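Local coordinates for protein OLD nuclease (Thermus scotoductus, PDB 6P74) that degrades linear and supercoiled double-stranded DNA from 5' to 3' with divalent metal ions, and hydrolyses ATP in a DNA-stimulated manner, at residues Pro50-Phe55 with Phe101-Glu106; Thr67-Ile72 with Arg91-Gly96. All blocks are in the same frame, centred on the assembly; numbering follows the deposited sequence.

Contact 1: Pro50-Phe55 with Phe101-Glu106. With SO4 (sulfate ion), chain K.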
loop_
_atom_site.group_PDB
_atom_site.type_symbol
_atom_site.label_atom_id
_atom_site.label_comp_id
_atom_site.label_asym_id
_atom_site.label_seq_id
_atom_site.Cartn_x
_atom_site.Cartn_y
_atom_site.Cartn_z
ATOM N N PRO A 50 8.645 -8.647 12.203
ATOM C CA PRO A 50 7.245 -8.312 12.513
ATOM C C PRO A 50 7.131 -7.652 13.874
ATOM O O PRO A 50 7.517 -8.223 14.891
ATOM C CB PRO A 50 6.541 -9.675 12.509
ATOM C CG PRO A 50 7.491 -10.622 11.898
ATOM C CD PRO A 50 8.863 -10.096 12.109
ATOM N N SER A 51 6.581 -6.446 13.890
ATOM C CA SER A 51 6.323 -5.771 15.151
ATOM C C SER A 51 5.086 -4.899 14.972
ATOM O O SER A 51 4.417 -4.944 13.934
ATOM C CB SER A 51 7.557 -4.982 15.603
ATOM O OG SER A 51 7.938 -4.025 14.637
ATOM N N LEU A 52 4.771 -4.116 16.003
ATOM C CA LEU A 52 3.626 -3.223 15.918
ATOM C C LEU A 52 3.776 -2.240 14.758
ATOM O O LEU A 52 2.773 -1.796 14.188
ATOM C CB LEU A 52 3.451 -2.495 17.255
ATOM C CG LEU A 52 2.117 -1.790 17.507
ATOM C CD1 LEU A 52 0.933 -2.739 17.309
ATOM C CD2 LEU A 52 2.103 -1.171 18.913
ATOM N N ARG A 53 5.021 -1.898 14.390
ATOM C CA ARG A 53 5.301 -1.054 13.230
ATOM C C ARG A 53 4.987 -1.736 11.908
ATOM O O ARG A 53 5.087 -1.086 10.859
ATOM C CB ARG A 53 6.772 -0.631 13.206
ATOM C CG ARG A 53 7.174 0.431 14.210
ATOM C CD ARG A 53 8.686 0.656 14.178
ATOM N NE ARG A 53 9.412 -0.612 14.099
ATOM C CZ ARG A 53 10.530 -0.881 14.769
ATOM N NH1 ARG A 53 11.055 0.026 15.582
ATOM N NH2 ARG A 53 11.114 -2.066 14.633
ATOM N N SER A 54 4.642 -3.022 11.920
ATOM C CA SER A 54 4.339 -3.718 10.678
ATOM C C SER A 54 2.889 -3.543 10.247
ATOM O O SER A 54 2.583 -3.723 9.062
ATOM C CB SER A 54 4.648 -5.211 10.823
ATOM O OG SER A 54 6.001 -5.429 11.176
ATOM N N PHE A 55 1.997 -3.206 11.172
ATOM C CA PHE A 55 0.571 -3.144 10.900
ATOM C C PHE A 55 0.098 -1.701 10.787
ATOM O O PHE A 55 0.681 -0.787 11.375
ATOM C CB PHE A 55 -0.223 -3.853 12.003
ATOM C CG PHE A 55 -0.050 -5.345 12.015
ATOM C CD1 PHE A 55 1.009 -5.932 12.696
ATOM C CD2 PHE A 55 -0.956 -6.166 11.360
ATOM C CE1 PHE A 55 1.162 -7.318 12.716
ATOM C CE2 PHE A 55 -0.812 -7.544 11.372
ATOM C CZ PHE A 55 0.248 -8.125 12.050
ATOM N N PHE A 101 -2.353 -1.832 21.407
ATOM C CA PHE A 101 -2.229 -3.050 20.628
ATOM C C PHE A 101 -0.795 -3.553 20.712
ATOM O O PHE A 101 0.124 -2.825 21.101
ATOM C CB PHE A 101 -2.632 -2.794 19.171
ATOM C CG PHE A 101 -4.013 -2.204 19.026
ATOM C CD1 PHE A 101 -4.250 -0.870 19.330
ATOM C CD2 PHE A 101 -5.075 -2.985 18.603
ATOM C CE1 PHE A 101 -5.515 -0.329 19.211
ATOM C CE2 PHE A 101 -6.342 -2.447 18.480
ATOM C CZ PHE A 101 -6.561 -1.117 18.786
ATOM N N HIS A 102 -0.610 -4.818 20.349
ATOM C CA HIS A 102 0.700 -5.448 20.422
ATOM C C HIS A 102 0.685 -6.646 19.496
ATOM O O HIS A 102 -0.378 -7.156 19.127
ATOM C CB HIS A 102 1.048 -5.885 21.851
ATOM C CG HIS A 102 0.062 -6.847 22.439
ATOM N ND1 HIS A 102 -1.077 -6.436 23.102
ATOM C CD2 HIS A 102 0.037 -8.201 22.451
ATOM C CE1 HIS A 102 -1.758 -7.497 23.499
ATOM N NE2 HIS A 102 -1.104 -8.581 23.116
ATOM N N VAL A 103 1.869 -7.096 19.123
ATOM C CA VAL A 103 1.976 -8.244 18.241
ATOM C C VAL A 103 2.911 -9.254 18.879
ATOM O O VAL A 103 3.885 -8.883 19.543
ATOM C CB VAL A 103 2.448 -7.845 16.824
ATOM C CG1 VAL A 103 1.783 -6.545 16.390
ATOM C CG2 VAL A 103 3.947 -7.722 16.768
ATOM N N ASP A 104 2.588 -10.531 18.706
ATOM C CA ASP A 104 3.422 -11.637 19.146
ATOM C C ASP A 104 3.780 -12.489 17.937
ATOM O O ASP A 104 2.954 -12.693 17.042
ATOM C CB ASP A 104 2.702 -12.490 20.196
ATOM C CG ASP A 104 2.109 -11.659 21.317
ATOM O OD1 ASP A 104 2.875 -10.948 22.008
ATOM O OD2 ASP A 104 0.871 -11.717 21.506
ATOM N N LEU A 105 5.015 -12.971 17.904
ATOM C CA LEU A 105 5.460 -13.939 16.908
ATOM C C LEU A 105 5.720 -15.235 17.661
ATOM O O LEU A 105 6.719 -15.355 18.368
ATOM C CB LEU A 105 6.704 -13.445 16.176
ATOM C CG LEU A 105 7.193 -14.298 15.003
ATOM C CD1 LEU A 105 6.120 -14.436 13.935
ATOM C CD2 LEU A 105 8.481 -13.720 14.422
ATOM N N GLU A 106 4.821 -16.193 17.540
ATOM C CA GLU A 106 5.073 -17.319 18.414
ATOM C C GLU A 106 5.530 -18.535 17.626
ATOM O O GLU A 106 5.004 -18.809 16.535
ATOM C CB GLU A 106 3.831 -17.706 19.216
ATOM C CG GLU A 106 3.223 -16.607 20.036
ATOM C CD GLU A 106 1.855 -17.005 20.548
ATOM O OE1 GLU A 106 1.752 -17.358 21.746
ATOM O OE2 GLU A 106 0.892 -16.995 19.737
HETATM S S SO4 K . 7.787 -9.802 18.707
HETATM O O1 SO4 K . 6.754 -10.828 18.838
HETATM O O2 SO4 K . 9.053 -10.398 18.293
HETATM O O3 SO4 K . 7.388 -8.804 17.713
HETATM O O4 SO4 K . 7.961 -9.150 20.002
#

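Contact 2: Thr67-Ile72 with Arg91-Gly96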
loop_
_atom_site.group_PDB
_atom_site.type_symbol
_atom_site.label_atom_id
_atom_site.label_comp_id
_atom_site.label_asym_id
_atom_site.label_seq_id
_atom_site.Cartn_x
_atom_site.Cartn_y
_atom_site.Cartn_z
ATOM N N THR A 67 -11.640 -5.085 17.622
ATOM C CA THR A 67 -12.079 -6.014 18.653
ATOM C C THR A 67 -11.807 -7.453 18.264
ATOM O O THR A 67 -12.062 -8.355 19.070
ATOM C CB THR A 67 -13.568 -5.856 18.945
ATOM O OG1 THR A 67 -13.823 -4.524 19.420
ATOM C CG2 THR A 67 -14.024 -6.885 19.971
ATOM N N ARG A 68 -11.320 -7.679 17.051
ATOM C CA ARG A 68 -10.897 -8.987 16.587
ATOM C C ARG A 68 -9.382 -9.018 16.477
ATOM O O ARG A 68 -8.742 -8.001 16.200
ATOM C CB ARG A 68 -11.514 -9.314 15.231
ATOM C CG ARG A 68 -13.014 -9.301 15.212
ATOM C CD ARG A 68 -13.483 -9.569 13.815
ATOM N NE ARG A 68 -14.929 -9.663 13.729
ATOM C CZ ARG A 68 -15.569 -10.037 12.632
ATOM N NH1 ARG A 68 -14.869 -10.349 11.550
ATOM N NH2 ARG A 68 -16.896 -10.105 12.617
ATOM N N ALA A 69 -8.808 -10.190 16.679
ATOM C CA ALA A 69 -7.365 -10.350 16.623
ATOM C C ALA A 69 -6.954 -10.809 15.231
ATOM O O ALA A 69 -7.487 -11.794 14.712
ATOM C CB ALA A 69 -6.887 -11.351 17.676
ATOM N N ILE A 70 -6.010 -10.088 14.633
ATOM C CA ILE A 70 -5.347 -10.574 13.432
ATOM C C ILE A 70 -4.457 -11.761 13.790
ATOM O O ILE A 70 -3.698 -11.716 14.768
ATOM C CB ILE A 70 -4.540 -9.443 12.782
ATOM C CG1 ILE A 70 -5.490 -8.350 12.279
ATOM C CG2 ILE A 70 -3.657 -9.992 11.670
ATOM C CD1 ILE A 70 -4.804 -7.027 11.924
ATOM N N GLU A 71 -4.539 -12.827 12.993
ATOM C CA GLU A 71 -3.760 -14.046 13.214
ATOM C C GLU A 71 -3.249 -14.564 11.877
ATOM O O GLU A 71 -4.048 -14.938 11.018
ATOM C CB GLU A 71 -4.611 -15.123 13.885
ATOM C CG GLU A 71 -4.374 -15.354 15.342
ATOM C CD GLU A 71 -5.115 -16.586 15.826
ATOM O OE1 GLU A 71 -6.251 -16.452 16.336
ATOM O OE2 GLU A 71 -4.570 -17.697 15.664
ATOM N N ILE A 72 -1.932 -14.626 11.704
ATOM C CA ILE A 72 -1.342 -15.237 10.520
ATOM C C ILE A 72 -0.404 -16.352 10.966
ATOM O O ILE A 72 0.567 -16.105 11.690
ATOM C CB ILE A 72 -0.603 -14.211 9.654
ATOM C CG1 ILE A 72 -1.545 -13.069 9.287
ATOM C CG2 ILE A 72 -0.100 -14.879 8.410
ATOM C CD1 ILE A 72 -0.843 -11.826 8.837
ATOM N N ARG A 91 3.309 -18.126 14.343
ATOM C CA ARG A 91 1.987 -17.509 14.433
ATOM C C ARG A 91 2.144 -16.050 14.830
ATOM O O ARG A 91 2.623 -15.753 15.929
ATOM C CB ARG A 91 1.068 -18.217 15.430
ATOM C CG ARG A 91 -0.321 -17.610 15.412
ATOM C CD ARG A 91 -1.103 -17.852 16.673
ATOM N NE ARG A 91 -1.461 -19.254 16.832
ATOM C CZ ARG A 91 -1.204 -19.967 17.924
ATOM N NH1 ARG A 91 -0.595 -19.397 18.961
ATOM N NH2 ARG A 91 -1.568 -21.243 17.988
ATOM N N LEU A 92 1.730 -15.147 13.937
ATOM C CA LEU A 92 1.822 -13.713 14.168
ATOM C C LEU A 92 0.444 -13.212 14.570
ATOM O O LEU A 92 -0.529 -13.393 13.827
ATOM C CB LEU A 92 2.330 -12.976 12.927
ATOM C CG LEU A 92 2.506 -11.454 13.054
ATOM C CD1 LEU A 92 3.542 -11.123 14.091
ATOM C CD2 LEU A 92 2.891 -10.826 11.716
ATOM N N THR A 93 0.354 -12.612 15.751
ATOM C CA THR A 93 -0.904 -12.092 16.258
ATOM C C THR A 93 -0.776 -10.591 16.446
ATOM O O THR A 93 0.262 -10.098 16.895
ATOM C CB THR A 93 -1.301 -12.753 17.589
ATOM O OG1 THR A 93 -1.295 -14.180 17.454
ATOM C CG2 THR A 93 -2.690 -12.304 18.001
ATOM N N CYS A 94 -1.828 -9.860 16.089
ATOM C CA CYS A 94 -1.924 -8.440 16.407
ATOM C C CYS A 94 -3.314 -8.176 16.961
ATOM O O CYS A 94 -4.306 -8.299 16.236
ATOM C CB CYS A 94 -1.653 -7.568 15.186
ATOM S SG CYS A 94 -1.766 -5.800 15.551
ATOM N N LYS A 95 -3.381 -7.805 18.236
ATOM C CA LYS A 95 -4.651 -7.590 18.914
ATOM C C LYS A 95 -4.470 -6.471 19.923
ATOM O O LYS A 95 -3.428 -5.811 19.976
ATOM C CB LYS A 95 -5.137 -8.879 19.590
ATOM C CG LYS A 95 -4.222 -9.366 20.699
ATOM C CD LYS A 95 -4.655 -10.718 21.224
ATOM C CE LYS A 95 -3.571 -11.328 22.091
ATOM N NZ LYS A 95 -3.987 -12.644 22.649
ATOM N N GLY A 96 -5.486 -6.271 20.742
ATOM C CA GLY A 96 -5.384 -5.293 21.796
ATOM C C GLY A 96 -6.758 -4.959 22.318
ATOM O O GLY A 96 -7.769 -5.243 21.665
#

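Contact 1: Pro50-Phe55 with Phe101-Glu106
V103 and L52 mark the closest backbone approach, with CA atoms 5.8 Å apart, where a loop with a short 3-10 turn at 52-54 packs on a strand of the antiparallel sheet in the N-terminal part of the ATPase domain. The loop follows helix 34-45. At P50 and L105 the CA separation has grown to 7.4 Å. V103 points at the loop and spreads its two methyls. CG1 lies anti to the carbonyl carbon (chi1 -40°) and meets the F55 ring obliquely, 3.8 Å from F55 CE1. CG2 sits against the loop backbone, 3.5 Å from S51 CA. L52 reaches along the strand, and its CD2 comes 3.4 Å from F101 O. At the other end P50 CG and L105 CD2 touch at 4.1 Å. Within the loop, S51 N donates to S54 OG in a nearly straight bond (169°). F55 and V103 both also pack on C94 of the neighbouring strand 85-97. A sulfate, probably from the crystallisation liquor, lies between P50 and L105 and is hydrogen-bonded to W49 NE1 as well as to L105. The amide N of L105 donates to sulfate O1 at 2.9 Å, with a bent N-H...O angle of 132°.

Contact 2: Thr67-Ile72 with Arg91-Gly96
This is an antiparallel strand pairing within the antiparallel sheet of the ATPase domain's N-terminal region, joining strand 70-76 to strand 85-97. I70 with C94 and I72 with L92 are hydrogen-bonded pairs. E71 with T93 between them is a non-hydrogen-bonded pair. The local axes run nearly antiparallel, 4.7 Å apart at their closest approach. Four backbone bonds hold the ladder. The I72 and L92 bonds are nearly straight: L92 N to I72 O measures 2.7 Å at 174°. The bond from I70 N to C94 O is more bent, at 141°, close to where the strand gives way to the loop 67-69. T93 CA adds a CA-H...O contact of 3.2 Å to I70 O. A69 extends the contact beyond the ladder, its CB lying 3.6 Å from K95 CB.

E71, T93 and R91 meet on one side. E71 and R91 run side by side with their flat ends almost perpendicular. R91 CG is anti to the backbone N (chi1 -176°), and a bend at chi3 turns the guanidinium beside the carboxylate. E71 OE2 is 3.7 Å from R91 NE, well out of the guanidinium plane, so this is a long, purely electrostatic salt bridge. R91 has its stronger partner in E106, through NH1. T93 OG1 lies 3.9 Å from E71 CG.

The face carrying I70, I72, L92 and C94 is buried. There I72 and L92 pack against helix 34-45. Strand 2-10 flanks 70-76, and strand 100-109 flanks 85-97.

In the fold
Both contacts reach the same antiparallel sheet in the N-terminal region of the ATPase domain, contact 1 through strand 100-109 alone and contact 2 through two of its strands. Their centres are about 9 Å apart. Along the chain the order is 50-55, 67-72, 91-96, 101-106, so contact 2 falls between the two segments of contact 1. Strands 85-97 and 100-109 follow each other and are neighbours in the sheet. They join the contacts through the backbone, where D104 O lies 2.9 Å from T93 N, probably a hydrogen bond, and through the E106-R91 pair. Helix 34-45 touches both contacts. Loop 50-55 therefore lies against the same sheet that contact 2 helps to build, away from the annotated ATP and metal sites.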